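Local structure of thermotoga maritima TmcAL (Thermotoga maritima, 5Y0T) at residues A[67-72]-A[336-341]; A[90-95]-A[357-362]. The protein belongs to the HIGH nucleotidyl transferase family of the HUP clan and binds adenosine-5'-rp-alpha-thio-triphosphate. All coordinates share one frame; numbering follows the deposited sequence.

Interaction 1: residues A[67-72]-A[336-341]; sequences VLELPV and YIRILG
L68 and I339 run alongside each other from the same face of the sheet. Their ends meet tightly, with CD2 of L68 3.4 Å from CD1 of I339. The same CD2 also touches I337, 3.7 Å from its CG2, so the L68 branch bridges two isoleucines of strand 337-343. On the other face, E69 sets its CG anti to its backbone N (chi1 -177°) and runs out extended across the R338 chain. The R338 chain bends at chi2 (82°) and brings its guanidinium near the E69 carboxylate. The two planes are 54° apart. OE1 of E69 lies 3.5 Å from NH1 of R338 but well out of the guanidinium plane, so the salt bridge is one of charge alone. A water accepts from NH1 and donates to OE1, so the two groups are linked by a water as well as by charge. K52 also pairs with E69, and D413 with R338. L340 covers one guanidinium face with CD2, near the rim. Its CD1 packs 3.7 Å from CB of E69. Farther along, P71 and Y336 pass one another head to tail, with CG of P71 4.0 Å from CE1 of Y336. The Y336 hydroxyl is bonded to D391. A second water joins the backbones of E69, Y336 and R338. The backbones pair as antiparallel strands. V67 N gives a nearly straight bond to G341 O at 2.8 Å. E69 N bonds to R338 O at 3.0 Å. V67 O accepts from L340 N at 2.8 Å and weakly from G341 N. Two residues, L340 and G341, thus face V67. This is a classic beta bulge, placed where strand 337-343 adds antiparallel to strand 66-70, beside the parallel strands, consistent with the Rossmann-like HUP fold.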
ATOM      1  N   VAL A  67      -8.029 -12.903 -28.587  1.00 16.54           N
ATOM      2  CA  VAL A  67      -7.955 -13.017 -27.132  1.00 14.36           C
ATOM      3  C   VAL A  67      -8.502 -11.741 -26.500  1.00 18.27           C
ATOM      4  O   VAL A  67      -8.086 -10.645 -26.864  1.00 18.98           O
ATOM      5  CB  VAL A  67      -6.511 -13.236 -26.606  1.00 17.31           C
ATOM      6  CG1 VAL A  67      -6.515 -13.277 -25.064  1.00 15.90           C
ATOM      7  CG2 VAL A  67      -5.911 -14.534 -27.168  1.00 14.81           C
ATOM      8  N   LEU A  68      -9.446 -11.914 -25.579  1.00 15.90           N
ATOM      9  CA  LEU A  68     -10.065 -10.828 -24.817  1.00 17.30           C
ATOM     10  C   LEU A  68      -9.605 -10.900 -23.376  1.00 19.22           C
ATOM     11  O   LEU A  68      -9.345 -11.987 -22.871  1.00 18.11           O
ATOM     12  CB  LEU A  68     -11.589 -10.935 -24.860  1.00 15.44           C
ATOM     13  CG  LEU A  68     -12.181 -11.300 -26.222  1.00 19.32           C
ATOM     14  CD1 LEU A  68     -13.708 -11.506 -26.138  1.00 16.47           C
ATOM     15  CD2 LEU A  68     -11.833 -10.226 -27.218  1.00 21.04           C
ATOM     16  N   GLU A  69      -9.485  -9.757 -22.704  1.00 17.69           N
ATOM     17  CA  GLU A  69      -9.222  -9.804 -21.268  1.00 14.84           C
ATOM     18  C   GLU A  69     -10.520  -9.931 -20.469  1.00 15.43           C
ATOM     19  O   GLU A  69     -11.476  -9.186 -20.694  1.00 19.27           O
ATOM     20  CB  GLU A  69      -8.457  -8.562 -20.785  1.00 13.39           C
ATOM     21  CG  GLU A  69      -8.129  -8.673 -19.301  1.00 17.13           C
ATOM     22  CD  GLU A  69      -7.219  -7.565 -18.777  1.00 19.55           C
ATOM     23  OE1 GLU A  69      -6.836  -6.661 -19.560  1.00 22.55           O
ATOM     24  OE2 GLU A  69      -6.900  -7.598 -17.568  1.00 23.10           O
ATOM     25  N   LEU A  70     -10.552 -10.889 -19.551  1.00 17.01           N
ATOM     26  CA  LEU A  70     -11.606 -10.954 -18.536  1.00 14.71           C
ATOM     27  C   LEU A  70     -11.251  -9.892 -17.497  1.00 14.67           C
ATOM     28  O   LEU A  70     -10.196  -9.983 -16.878  1.00 18.54           O
ATOM     29  CB  LEU A  70     -11.670 -12.351 -17.910  1.00 14.77           C
ATOM     30  CG  LEU A  70     -12.635 -12.573 -16.726  1.00 18.87           C
ATOM     31  CD1 LEU A  70     -14.066 -12.315 -17.172  1.00 22.23           C
ATOM     32  CD2 LEU A  70     -12.495 -13.974 -16.164  1.00 19.18           C
ATOM     33  N   PRO A  71     -12.096  -8.856 -17.333  1.00 15.89           N
ATOM     34  CA  PRO A  71     -11.679  -7.779 -16.418  1.00 16.51           C
ATOM     35  C   PRO A  71     -11.345  -8.274 -15.020  1.00 18.11           C
ATOM     36  O   PRO A  71     -11.963  -9.234 -14.541  1.00 20.13           O
ATOM     37  CB  PRO A  71     -12.904  -6.846 -16.399  1.00 15.29           C
ATOM     38  CG  PRO A  71     -13.438  -6.986 -17.830  1.00 15.87           C
ATOM     39  CD  PRO A  71     -13.316  -8.503 -18.079  1.00 14.18           C
ATOM     40  N   VAL A  72     -10.373  -7.626 -14.387  1.00 16.93           N
ATOM     41  CA  VAL A  72      -9.876  -8.020 -13.060  1.00 16.69           C
ATOM     42  C   VAL A  72     -10.989  -8.244 -12.039  1.00 18.90           C
ATOM     43  O   VAL A  72     -10.919  -9.157 -11.222  1.00 18.07           O
ATOM     44  CB  VAL A  72      -8.902  -6.957 -12.494  1.00 17.54           C
ATOM     45  CG1 VAL A  72      -8.523  -7.276 -11.039  1.00 17.77           C
ATOM     46  CG2 VAL A  72      -7.659  -6.847 -13.384  1.00 20.34           C
ATOM     47  N   TYR A 336     -17.030  -3.295 -21.185  1.00 14.79           N
ATOM     48  CA  TYR A 336     -16.239  -3.180 -22.420  1.00 18.74           C
ATOM     49  C   TYR A 336     -15.665  -4.539 -22.797  1.00 16.03           C
ATOM     50  O   TYR A 336     -15.552  -5.443 -21.959  1.00 18.81           O
ATOM     51  CB  TYR A 336     -15.068  -2.160 -22.264  1.00 20.24           C
ATOM     52  CG  TYR A 336     -14.266  -2.439 -21.009  1.00 18.89           C
ATOM     53  CD1 TYR A 336     -13.243  -3.383 -20.997  1.00 20.44           C
ATOM     54  CD2 TYR A 336     -14.585  -1.807 -19.810  1.00 20.29           C
ATOM     55  CE1 TYR A 336     -12.547  -3.674 -19.828  1.00 16.61           C
ATOM     56  CE2 TYR A 336     -13.898  -2.091 -18.648  1.00 16.62           C
ATOM     57  CZ  TYR A 336     -12.878  -3.006 -18.653  1.00 18.87           C
ATOM     58  OH  TYR A 336     -12.221  -3.279 -17.463  1.00 21.93           O
ATOM     59  N   ILE A 337     -15.294  -4.663 -24.057  1.00 18.33           N
ATOM     60  CA  ILE A 337     -14.549  -5.815 -24.515  1.00 18.56           C
ATOM     61  C   ILE A 337     -13.117  -5.373 -24.793  1.00 19.06           C
ATOM     62  O   ILE A 337     -12.880  -4.600 -25.719  1.00 19.76           O
ATOM     63  CB  ILE A 337     -15.166  -6.419 -25.790  1.00 22.07           C
ATOM     64  CG1 ILE A 337     -16.577  -6.946 -25.490  1.00 20.44           C
ATOM     65  CG2 ILE A 337     -14.278  -7.551 -26.294  1.00 22.00           C
ATOM     66  CD1 ILE A 337     -17.456  -7.132 -26.740  1.00 17.81           C
ATOM     67  N   ARG A 338     -12.167  -5.869 -24.004  1.00 18.48           N
ATOM     68  CA  ARG A 338     -10.758  -5.499 -24.186  1.00 17.29           C
ATOM     69  C   ARG A 338     -10.073  -6.523 -25.094  1.00 19.76           C
ATOM     70  O   ARG A 338     -10.052  -7.696 -24.772  1.00 16.61           O
ATOM     71  CB  ARG A 338     -10.026  -5.420 -22.830  1.00 20.27           C
ATOM     72  CG  ARG A 338      -8.483  -5.285 -22.949  1.00 19.58           C
ATOM     73  CD  ARG A 338      -8.046  -3.837 -23.216  1.00 23.22           C
ATOM     74  NE  ARG A 338      -6.586  -3.730 -23.361  1.00 20.33           N
ATOM     75  CZ  ARG A 338      -5.749  -3.613 -22.334  1.00 25.02           C
ATOM     76  NH1 ARG A 338      -6.225  -3.558 -21.091  1.00 19.52           N
ATOM     77  NH2 ARG A 338      -4.440  -3.518 -22.548  1.00 20.87           N
ATOM     78  N   ILE A 339      -9.504  -6.075 -26.210  1.00 17.67           N
ATOM     79  CA  ILE A 339      -8.783  -6.968 -27.117  1.00 16.08           C
ATOM     80  C   ILE A 339      -7.323  -7.031 -26.695  1.00 18.02           C
ATOM     81  O   ILE A 339      -6.648  -6.010 -26.720  1.00 20.06           O
ATOM     82  CB  ILE A 339      -8.819  -6.482 -28.588  1.00 22.54           C
ATOM     83  CG1 ILE A 339     -10.248  -6.201 -29.075  1.00 23.04           C
ATOM     84  CG2 ILE A 339      -8.055  -7.458 -29.503  1.00 19.49           C
ATOM     85  CD1 ILE A 339     -11.202  -7.326 -28.909  1.00 25.52           C
ATOM     86  N   LEU A 340      -6.855  -8.196 -26.246  1.00 16.86           N
ATOM     87  CA  LEU A 340      -5.436  -8.371 -25.941  1.00 20.85           C
ATOM     88  C   LEU A 340      -4.613  -8.820 -27.142  1.00 21.55           C
ATOM     89  O   LEU A 340      -3.400  -8.620 -27.168  1.00 17.25           O
ATOM     90  CB  LEU A 340      -5.249  -9.371 -24.798  1.00 20.30           C
ATOM     91  CG  LEU A 340      -5.762  -8.922 -23.429  1.00 20.84           C
ATOM     92  CD1 LEU A 340      -5.569 -10.065 -22.464  1.00 17.20           C
ATOM     93  CD2 LEU A 340      -5.050  -7.626 -22.918  1.00 18.58           C
ATOM     94  N   GLY A 341      -5.261  -9.439 -28.130  1.00 18.68           N
ATOM     95  CA  GLY A 341      -4.547  -9.877 -29.308  1.00 16.54           C
ATOM     96  C   GLY A 341      -5.438 -10.573 -30.322  1.00 19.67           C
ATOM     97  O   GLY A 341      -6.538 -11.041 -29.989  1.00 16.46           O
TER
HETATM   98  O   HOH W   1      -8.517  -4.578 -19.809  1.00 24.08           O
HETATM   99  O   HOH W   2     -13.063  -7.507 -21.940  1.00 26.75           O

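Interaction 2: residues A[90-95]-A[357-362]; sequences LDATGV and AKLPIV
The D91 carboxylate meets the K358 ammonium through one oxygen. NZ of K358 approaches OD2 of D91 on the syn side, 3.1 Å away and 33° out of the carboxylate plane. This is a salt bridge with a hydrogen bond in it. OD1 of D91 is held by S184. K358 reaches the acid with an extended chain, and its CE passes 3.6 Å from the backbone O of D91. At the A92 peptide, the K358 backbone N bonds to O of A92 at 2.7 Å, in the carbonyl plane and nearly straight. The A357 CA adds CA-H...O contacts to the same oxygen and to O of T93.

The contact joins the C-terminal part of helix 79-92 to the loop that follows helix 346-356. T93 shapes the turn there. Its OG1 donates to L90 O at 2.6 Å, and L90 O also accepts from T93 N. OG1 in turn accepts from V95 N at 3.3 Å, which makes an ST turn. G94, with its positive phi, turns the chain out of the helix.

On the apolar side, CB of A92 packs 3.5 Å from CD1 of L359. Both residues also touch I337 of strand 337-343.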
ATOM      1  N   LEU A  90     -18.119 -13.036 -23.474  1.00 17.15           N
ATOM      2  CA  LEU A  90     -18.350 -13.864 -24.661  1.00 16.68           C
ATOM      3  C   LEU A  90     -19.681 -13.532 -25.335  1.00 22.86           C
ATOM      4  O   LEU A  90     -19.739 -13.324 -26.547  1.00 23.85           O
ATOM      5  CB  LEU A  90     -18.301 -15.346 -24.287  1.00 19.84           C
ATOM      6  CG  LEU A  90     -16.888 -15.777 -23.896  1.00 18.45           C
ATOM      7  CD1 LEU A  90     -16.836 -17.266 -23.527  1.00 20.94           C
ATOM      8  CD2 LEU A  90     -15.890 -15.471 -25.017  1.00 22.32           C
ATOM      9  N   ASP A  91     -20.752 -13.488 -24.550  1.00 20.77           N
ATOM     10  CA  ASP A  91     -22.049 -13.144 -25.103  1.00 21.90           C
ATOM     11  C   ASP A  91     -22.049 -11.742 -25.748  1.00 20.09           C
ATOM     12  O   ASP A  91     -22.717 -11.516 -26.750  1.00 23.03           O
ATOM     13  CB  ASP A  91     -23.122 -13.220 -24.022  1.00 20.80           C
ATOM     14  CG  ASP A  91     -24.496 -12.872 -24.552  1.00 32.35           C
ATOM     15  OD1 ASP A  91     -25.110 -13.744 -25.194  1.00 36.69           O
ATOM     16  OD2 ASP A  91     -24.944 -11.730 -24.326  1.00 37.44           O
ATOM     17  N   ALA A  92     -21.292 -10.811 -25.176  1.00 19.75           N
ATOM     18  CA  ALA A  92     -21.308  -9.427 -25.651  1.00 22.96           C
ATOM     19  C   ALA A  92     -20.613  -9.260 -27.003  1.00 20.52           C
ATOM     20  O   ALA A  92     -20.834  -8.263 -27.697  1.00 21.60           O
ATOM     21  CB  ALA A  92     -20.674  -8.511 -24.631  1.00 20.49           C
ATOM     22  N   THR A  93     -19.779 -10.225 -27.381  1.00 17.74           N
ATOM     23  CA  THR A  93     -19.101 -10.155 -28.674  1.00 18.82           C
ATOM     24  C   THR A  93     -20.113 -10.136 -29.801  1.00 20.03           C
ATOM     25  O   THR A  93     -19.828  -9.626 -30.886  1.00 18.44           O
ATOM     26  CB  THR A  93     -18.180 -11.354 -28.916  1.00 19.45           C
ATOM     27  OG1 THR A  93     -18.983 -12.544 -28.933  1.00 18.31           O
ATOM     28  CG2 THR A  93     -17.103 -11.460 -27.805  1.00 17.37           C
ATOM     29  N   GLY A  94     -21.279 -10.730 -29.539  1.00 23.36           N
ATOM     30  CA  GLY A  94     -22.352 -10.807 -30.514  1.00 21.16           C
ATOM     31  C   GLY A  94     -22.169 -11.931 -31.520  1.00 22.38           C
ATOM     32  O   GLY A  94     -22.982 -12.068 -32.445  1.00 24.03           O
ATOM     33  N   VAL A  95     -21.032 -12.619 -31.456  1.00 17.73           N
ATOM     34  CA  VAL A  95     -20.746 -13.698 -32.416  1.00 21.22           C
ATOM     35  C   VAL A  95     -20.548 -15.127 -31.883  1.00 24.61           C
ATOM     36  O   VAL A  95     -20.577 -16.093 -32.654  1.00 21.61           O
ATOM     37  CB  VAL A  95     -19.490 -13.343 -33.233  1.00 19.56           C
ATOM     38  CG1 VAL A  95     -19.696 -12.016 -33.976  1.00 22.96           C
ATOM     39  CG2 VAL A  95     -18.276 -13.264 -32.310  1.00 17.35           C
ATOM     40  N   ALA A 357     -21.294  -6.390 -31.739  1.00 20.42           N
ATOM     41  CA  ALA A 357     -21.016  -6.468 -30.301  1.00 20.27           C
ATOM     42  C   ALA A 357     -21.975  -5.597 -29.503  1.00 23.00           C
ATOM     43  O   ALA A 357     -22.465  -4.594 -30.007  1.00 21.70           O
ATOM     44  CB  ALA A 357     -19.592  -6.073 -29.996  1.00 19.33           C
ATOM     45  N   LYS A 358     -22.255  -6.010 -28.270  1.00 19.07           N
ATOM     46  CA  LYS A 358     -23.166  -5.279 -27.393  1.00 23.76           C
ATOM     47  C   LYS A 358     -22.419  -4.429 -26.373  1.00 25.41           C
ATOM     48  O   LYS A 358     -23.048  -3.777 -25.556  1.00 23.15           O
ATOM     49  CB  LYS A 358     -24.102  -6.250 -26.650  1.00 24.87           C
ATOM     50  CG  LYS A 358     -24.725  -7.352 -27.518  1.00 39.86           C
ATOM     51  CD  LYS A 358     -25.315  -8.469 -26.638  1.00 45.79           C
ATOM     52  CE  LYS A 358     -25.721  -9.684 -27.464  1.00 50.98           C
ATOM     53  NZ  LYS A 358     -26.634 -10.577 -26.695  1.00 55.17           N
ATOM     54  N   LEU A 359     -21.086  -4.488 -26.394  1.00 23.44           N
ATOM     55  CA  LEU A 359     -20.244  -3.644 -25.541  1.00 23.19           C
ATOM     56  C   LEU A 359     -19.207  -2.958 -26.417  1.00 24.05           C
ATOM     57  O   LEU A 359     -18.823  -3.516 -27.443  1.00 19.73           O
ATOM     58  CB  LEU A 359     -19.534  -4.466 -24.453  1.00 14.42           C
ATOM     59  CG  LEU A 359     -20.367  -5.122 -23.344  1.00 20.52           C
ATOM     60  CD1 LEU A 359     -19.483  -6.005 -22.466  1.00 15.98           C
ATOM     61  CD2 LEU A 359     -21.042  -4.033 -22.516  1.00 22.56           C
ATOM     62  N   PRO A 360     -18.737  -1.763 -26.011  1.00 21.45           N
ATOM     63  CA  PRO A 360     -17.679  -1.052 -26.743  1.00 21.89           C
ATOM     64  C   PRO A 360     -16.412  -1.894 -26.812  1.00 21.25           C
ATOM     65  O   PRO A 360     -16.056  -2.534 -25.827  1.00 24.04           O
ATOM     66  CB  PRO A 360     -17.445   0.213 -25.900  1.00 21.72           C
ATOM     67  CG  PRO A 360     -18.691   0.381 -25.114  1.00 26.23           C
ATOM     68  CD  PRO A 360     -19.174  -1.012 -24.823  1.00 21.34           C
ATOM     69  N   ILE A 361     -15.753  -1.901 -27.963  1.00 17.77           N
ATOM     70  CA  ILE A 361     -14.530  -2.675 -28.131  1.00 18.08           C
ATOM     71  C   ILE A 361     -13.324  -1.757 -27.958  1.00 25.19           C
ATOM     72  O   ILE A 361     -13.229  -0.720 -28.614  1.00 22.28           O
ATOM     73  CB  ILE A 361     -14.501  -3.355 -29.518  1.00 19.80           C
ATOM     74  CG1 ILE A 361     -15.581  -4.435 -29.580  1.00 26.25           C
ATOM     75  CG2 ILE A 361     -13.131  -3.951 -29.810  1.00 20.37           C
ATOM     76  CD1 ILE A 361     -16.007  -4.786 -30.991  1.00 24.42           C
ATOM     77  N   VAL A 362     -12.423  -2.131 -27.058  1.00 19.86           N
ATOM     78  CA  VAL A 362     -11.205  -1.364 -26.816  1.00 20.70           C
ATOM     79  C   VAL A 362     -10.019  -2.122 -27.404  1.00 25.47           C
ATOM     80  O   VAL A 362      -9.708  -3.217 -26.954  1.00 21.39           O
ATOM     81  CB  VAL A 362     -10.975  -1.121 -25.297  1.00 21.91           C
ATOM     82  CG1 VAL A 362      -9.656  -0.370 -25.053  1.00 22.92           C
ATOM     83  CG2 VAL A 362     -12.158  -0.367 -24.685  1.00 17.84           C
TER

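In the fold
I337 joins the two contacts. Its N lies 2.9 Å from P360 O and its O 2.8 Å from V362 N, both probable hydrogen bonds. These pair strand 337-343 with strand 361-362 in parallel, so interaction 1 and the second segment of interaction 2 share one sheet. CD1 of I337 also packs 3.7 Å from O of A92. The centres of the contacts are about 10 Å apart, and their segments alternate along the chain. Helix 79-92 takes part in both settings: V89 packs on L68 and P71, and the C-terminal part of the helix carries interaction 2. The V67 side chain is about 11 Å from the bound adenosine-5'-rp-alpha-thio-triphosphate.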